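Local structure of peptidoglycan glycosyltransferase (Burkholderia ambifaria, 5UY7) at residues Thr263-Pro268 with Gly385-Leu390; Arg478-Gly483 with Ala495-Glu500. The protein is a penicillin-binding protein with a transpeptidase-type domain of the beta-lactamase clan. One frame throughout, in Å; residues are numbered along the deposited sequence.

Contact 1. Residues Thr263-Pro268 with Gly385-Leu390; sequences TDVFEP and GLSVSL
Phe-266 and Val-388 pair through their backbones: Phe-266 N gives its proton to Val-388 O at 2.9 Å, and Val-388 N returns a bond to Phe-266 O, also 2.9 Å. The same Val-388 carbonyl oxygen lies over one face of the Phe-266 ring, offset toward the rim and 3.7 Å from CD1. With chi1 at 51°, CG of Phe-266 is held between its own backbone N and carbonyl carbon, which folds the ring over this carbonyl and brings CZ near CB of Leu-390. Toward Pro-268 the contact turns apolar. Pro-268 CB meets Val-388 CG2 at 3.8 Å, while its CG reaches Leu-386 CD2; the proline crosses each of these side chains at about a right angle. At the far end Glu-267, extended beyond CG, holds out OE2 to Gly-385 N (2.8 Å, 169° at the hydrogen), a nearly straight bond that meets the carboxylate on its anti side. The two short strands, 265-266 and 388-389, thus make a small antiparallel two-stranded sheet within the transpeptidase-type domain, separate from its central five-stranded one. Val-265 lies on the more exposed side, its CG2 3.9 Å from Ser-387 OG. Beyond the strand pair, a water accepts from Leu-390 N, may also serve Asp-264 O, and sits in plane at the edge of the Phe-266 ring. Leu-386 O is buried with no hydrogen-bonding partner in the model; CD of Pro-268 and CG of Glu-267 pack against it. Ser-389 stands at the N-cap of helix 390-401, its hydroxyl capping a backbone N of that helix, and its own N bonds to Gln-392 OE1. Leu-393 of the helix packs on Phe-266, Pro-268 and Val-388, and Leu-350 lies against Leu-386 and Val-388.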
loop_
_atom_site.group_PDB
_atom_site.type_symbol
_atom_site.label_atom_id
_atom_site.label_comp_id
_atom_site.label_asym_id
_atom_site.label_seq_id
_atom_site.Cartn_x
_atom_site.Cartn_y
_atom_site.Cartn_z
ATOM N N THR A 263 9.596 -13.024 3.446
ATOM C CA THR A 263 9.178 -14.413 3.281
ATOM C C THR A 263 7.703 -14.647 3.561
ATOM O O THR A 263 7.121 -15.578 2.996
ATOM C CB THR A 263 10.011 -15.335 4.179
ATOM O OG1 THR A 263 9.794 -15.004 5.557
ATOM C CG2 THR A 263 11.495 -15.197 3.856
ATOM N N ASP A 264 7.073 -13.836 4.401
ATOM C CA ASP A 264 5.690 -14.081 4.788
ATOM C C ASP A 264 4.728 -13.407 3.817
ATOM O O ASP A 264 4.857 -12.213 3.522
ATOM C CB ASP A 264 5.441 -13.601 6.218
ATOM C CG ASP A 264 6.098 -14.505 7.256
ATOM O OD1 ASP A 264 6.896 -15.389 6.868
ATOM O OD2 ASP A 264 5.808 -14.342 8.455
ATOM N N VAL A 265 3.758 -14.174 3.320
ATOM C CA VAL A 265 2.786 -13.630 2.384
ATOM C C VAL A 265 1.397 -13.664 3.000
ATOM O O VAL A 265 1.089 -14.472 3.883
ATOM C CB VAL A 265 2.789 -14.351 1.019
ATOM C CG1 VAL A 265 4.166 -14.272 0.390
ATOM C CG2 VAL A 265 2.336 -15.783 1.163
ATOM N N PHE A 266 0.552 -12.762 2.506
ATOM C CA PHE A 266 -0.803 -12.578 3.006
ATOM C C PHE A 266 -1.620 -11.884 1.929
ATOM O O PHE A 266 -1.074 -11.307 0.984
ATOM C CB PHE A 266 -0.823 -11.751 4.295
ATOM C CG PHE A 266 -0.058 -10.457 4.198
ATOM C CD1 PHE A 266 1.303 -10.422 4.483
ATOM C CD2 PHE A 266 -0.694 -9.275 3.838
ATOM C CE1 PHE A 266 2.012 -9.231 4.398
ATOM C CE2 PHE A 266 0.015 -8.083 3.759
ATOM C CZ PHE A 266 1.371 -8.071 4.036
ATOM N N GLU A 267 -2.935 -11.939 2.086
ATOM C CA GLU A 267 -3.798 -11.210 1.164
ATOM C C GLU A 267 -3.748 -9.720 1.488
ATOM O O GLU A 267 -3.966 -9.331 2.642
ATOM C CB GLU A 267 -5.231 -11.730 1.237
ATOM C CG GLU A 267 -5.374 -13.186 0.783
ATOM C CD GLU A 267 -6.804 -13.676 0.844
ATOM O OE1 GLU A 267 -7.319 -13.892 1.960
ATOM O OE2 GLU A 267 -7.417 -13.832 -0.227
ATOM N N PRO A 268 -3.459 -8.867 0.508
ATOM C CA PRO A 268 -3.260 -7.441 0.802
ATOM C C PRO A 268 -4.533 -6.684 1.148
ATOM O O PRO A 268 -4.441 -5.601 1.742
ATOM C CB PRO A 268 -2.643 -6.904 -0.497
ATOM C CG PRO A 268 -3.128 -7.886 -1.564
ATOM C CD PRO A 268 -3.142 -9.215 -0.886
ATOM N N GLY A 385 -7.771 -13.040 -2.886
ATOM C CA GLY A 385 -7.532 -13.965 -3.975
ATOM C C GLY A 385 -6.162 -13.862 -4.604
ATOM O O GLY A 385 -5.922 -14.496 -5.639
ATOM N N LEU A 386 -5.274 -13.049 -4.036
ATOM C CA LEU A 386 -3.858 -13.039 -4.366
ATOM C C LEU A 386 -3.106 -12.840 -3.058
ATOM O O LEU A 386 -3.672 -12.366 -2.072
ATOM C CB LEU A 386 -3.494 -11.927 -5.365
ATOM C CG LEU A 386 -3.424 -10.470 -4.871
ATOM C CD1 LEU A 386 -2.927 -9.568 -5.991
ATOM C CD2 LEU A 386 -4.761 -9.949 -4.346
ATOM N N SER A 387 -1.829 -13.204 -3.046
ATOM C CA SER A 387 -1.019 -13.018 -1.846
ATOM C C SER A 387 0.269 -12.293 -2.197
ATOM O O SER A 387 0.799 -12.426 -3.305
ATOM C CB SER A 387 -0.704 -14.348 -1.149
ATOM O OG SER A 387 0.068 -15.190 -1.977
ATOM N N VAL A 388 0.757 -11.507 -1.233
ATOM C CA VAL A 388 1.906 -10.624 -1.401
ATOM C C VAL A 388 2.703 -10.631 -0.103
ATOM O O VAL A 388 2.189 -10.984 0.955
ATOM C CB VAL A 388 1.485 -9.174 -1.722
ATOM C CG1 VAL A 388 0.573 -9.136 -2.947
ATOM C CG2 VAL A 388 0.783 -8.559 -0.505
ATOM N N SER A 389 3.960 -10.200 -0.187
ATOM C CA SER A 389 4.747 -9.893 1.003
ATOM C C SER A 389 4.675 -8.395 1.274
ATOM O O SER A 389 4.337 -7.602 0.394
ATOM C CB SER A 389 6.211 -10.302 0.832
ATOM O OG SER A 389 6.822 -9.487 -0.162
ATOM N N LEU A 390 5.036 -8.004 2.503
ATOM C CA LEU A 390 5.076 -6.573 2.800
ATOM C C LEU A 390 6.132 -5.872 1.952
ATOM O O LEU A 390 5.923 -4.736 1.503
ATOM C CB LEU A 390 5.336 -6.332 4.286
ATOM C CG LEU A 390 5.201 -4.866 4.726
ATOM C CD1 LEU A 390 3.757 -4.409 4.611
ATOM C CD2 LEU A 390 5.701 -4.719 6.167
HETATM O O HOH W 1 5.670 -9.917 4.600
#

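Contact 2. Residues Arg478-Gly483 with Ala495-Glu500; sequences RASFVG and AVSVDE
Ser-480 and Ser-497 face each other on a buried side of the strand pair, their OG atoms 2.6 Å apart in a short hydrogen bond. Ser-497 OG also accepts a proton from Arg-478 NH1 at 3.0 Å, with the oxygen close to the guanidinium plane, so two bonds grip this one hydroxyl. The bend at chi3 of Arg-478 (-73°) swings the guanidinium across toward the neighbouring strand, where NH1 reaches it. Farther along the same face, Val-482 CG2 packs on Ala-495 CB. The strands are neighbours in a beta hairpin of the central antiparallel sheet, joined here by four backbone bonds, two in each of the hydrogen-bonded pairs Ala-479/Val-498 and Phe-481/Val-496. On the other face Phe-481 CB touches Val-496 CG2 at 3.8 Å, and helix 509-526 covers both residues. The end at Arg-478 and Asp-499 is looser and partly exposed. There the carboxylate of Asp-499 stacks over one guanidinium face, the planes 17° apart, yet Arg-478 NH2 stays 4.1 Å from Asp-499 OD2. No N-H points at that oxygen, so at most a general attraction between the charges is likely, not a salt bridge.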
loop_
_atom_site.group_PDB
_atom_site.type_symbol
_atom_site.label_atom_id
_atom_site.label_comp_id
_atom_site.label_asym_id
_atom_site.label_seq_id
_atom_site.Cartn_x
_atom_site.Cartn_y
_atom_site.Cartn_z
ATOM N N ARG A 478 -4.111 -9.839 10.566
ATOM C CA ARG A 478 -2.913 -9.039 10.376
ATOM C C ARG A 478 -3.333 -7.660 9.890
ATOM O O ARG A 478 -4.100 -7.547 8.930
ATOM C CB ARG A 478 -1.971 -9.702 9.376
ATOM C CG ARG A 478 -0.811 -8.838 8.954
ATOM C CD ARG A 478 -0.231 -9.335 7.637
ATOM N NE ARG A 478 0.506 -10.575 7.822
ATOM C CZ ARG A 478 1.809 -10.627 8.070
ATOM N NH1 ARG A 478 2.515 -9.503 8.153
ATOM N NH2 ARG A 478 2.407 -11.801 8.229
ATOM N N ALA A 479 -2.857 -6.620 10.571
ATOM C CA ALA A 479 -3.197 -5.242 10.250
ATOM C C ALA A 479 -1.994 -4.594 9.586
ATOM O O ALA A 479 -0.931 -4.473 10.206
ATOM C CB ALA A 479 -3.607 -4.471 11.508
ATOM N N SER A 480 -2.149 -4.194 8.322
ATOM C CA SER A 480 -1.054 -3.576 7.586
ATOM C C SER A 480 -1.445 -2.193 7.084
ATOM O O SER A 480 -2.625 -1.873 6.932
ATOM C CB SER A 480 -0.615 -4.454 6.404
ATOM O OG SER A 480 -0.276 -5.760 6.862
ATOM N N PHE A 481 -0.431 -1.361 6.847
ATOM C CA PHE A 481 -0.646 -0.047 6.252
ATOM C C PHE A 481 0.551 0.303 5.379
ATOM O O PHE A 481 1.692 0.102 5.794
ATOM C CB PHE A 481 -0.831 1.027 7.337
ATOM C CG PHE A 481 -1.311 2.350 6.806
ATOM C CD1 PHE A 481 -0.413 3.263 6.253
ATOM C CD2 PHE A 481 -2.657 2.689 6.868
ATOM C CE1 PHE A 481 -0.861 4.476 5.752
ATOM C CE2 PHE A 481 -3.107 3.900 6.370
ATOM C CZ PHE A 481 -2.207 4.796 5.818
ATOM N N VAL A 482 0.303 0.838 4.179
ATOM C CA VAL A 482 1.391 1.330 3.336
ATOM C C VAL A 482 1.061 2.749 2.890
ATOM O O VAL A 482 -0.046 3.012 2.410
ATOM C CB VAL A 482 1.639 0.423 2.117
ATOM C CG1 VAL A 482 2.897 0.881 1.387
ATOM C CG2 VAL A 482 1.772 -1.045 2.557
ATOM N N GLY A 483 2.022 3.652 3.029
ATOM C CA GLY A 483 1.775 5.031 2.664
ATOM C C GLY A 483 3.056 5.744 2.297
ATOM O O GLY A 483 4.112 5.127 2.173
ATOM N N ALA A 495 5.966 1.196 5.098
ATOM C CA ALA A 495 5.105 0.021 5.105
ATOM C C ALA A 495 5.206 -0.630 6.470
ATOM O O ALA A 495 6.313 -0.885 6.950
ATOM C CB ALA A 495 5.515 -0.971 4.005
ATOM N N VAL A 496 4.058 -0.890 7.099
ATOM C CA VAL A 496 4.036 -1.493 8.426
ATOM C C VAL A 496 3.043 -2.646 8.447
ATOM O O VAL A 496 2.047 -2.664 7.713
ATOM C CB VAL A 496 3.688 -0.468 9.530
ATOM C CG1 VAL A 496 4.720 0.655 9.575
ATOM C CG2 VAL A 496 2.284 0.096 9.327
ATOM N N SER A 497 3.320 -3.619 9.304
ATOM C CA SER A 497 2.373 -4.709 9.511
ATOM C C SER A 497 2.480 -5.191 10.947
ATOM O O SER A 497 3.587 -5.364 11.470
ATOM C CB SER A 497 2.636 -5.856 8.539
ATOM O OG SER A 497 1.533 -6.735 8.516
ATOM N N VAL A 498 1.329 -5.386 11.585
ATOM C CA VAL A 498 1.254 -5.893 12.950
ATOM C C VAL A 498 0.461 -7.188 12.883
ATOM O O VAL A 498 -0.721 -7.180 12.511
ATOM C CB VAL A 498 0.603 -4.887 13.912
ATOM C CG1 VAL A 498 0.480 -5.475 15.304
ATOM C CG2 VAL A 498 1.420 -3.596 13.961
ATOM N N ASP A 499 1.106 -8.299 13.231
ATOM C CA ASP A 499 0.529 -9.624 13.044
ATOM C C ASP A 499 -0.125 -10.073 14.339
ATOM O O ASP A 499 0.533 -10.132 15.384
ATOM C CB ASP A 499 1.595 -10.627 12.604
ATOM C CG ASP A 499 1.001 -11.926 12.094
ATOM O OD1 ASP A 499 -0.193 -11.938 11.728
ATOM O OD2 ASP A 499 1.727 -12.944 12.070
ATOM N N GLU A 500 -1.415 -10.385 14.262
ATOM C CA GLU A 500 -2.192 -10.903 15.381
ATOM C C GLU A 500 -2.142 -10.018 16.632
ATOM O O GLU A 500 -1.742 -10.479 17.711
ATOM C CB GLU A 500 -1.769 -12.328 15.706
ATOM C CG GLU A 500 -1.904 -13.260 14.508
ATOM C CD GLU A 500 -1.725 -14.718 14.867
ATOM O OE1 GLU A 500 -1.768 -15.051 16.070
ATOM O OE2 GLU A 500 -1.539 -15.533 13.940
#

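From the N terminus, residues 263-268 start at the last residue of helix 260-263, and the chain runs through several helices and short strands before 385-390 returns to close contact 1, a loop of 116 residues. Contact 2 opens only afterwards and closes over 11 residues, the strand ends and turn of a hairpin. The two loops lie in series, neither enclosing nor crossing the other. In space they touch, their centres about 11 Å apart: Phe-266 CD1 packs 3.4 Å from Arg-478 NE, and Leu-390 CD1 lies 3.9 Å from Ala-495 CB. The small sheet and the start of helix 390-401 are set against one face of the central sheet, while helix 509-526 packs on its other face.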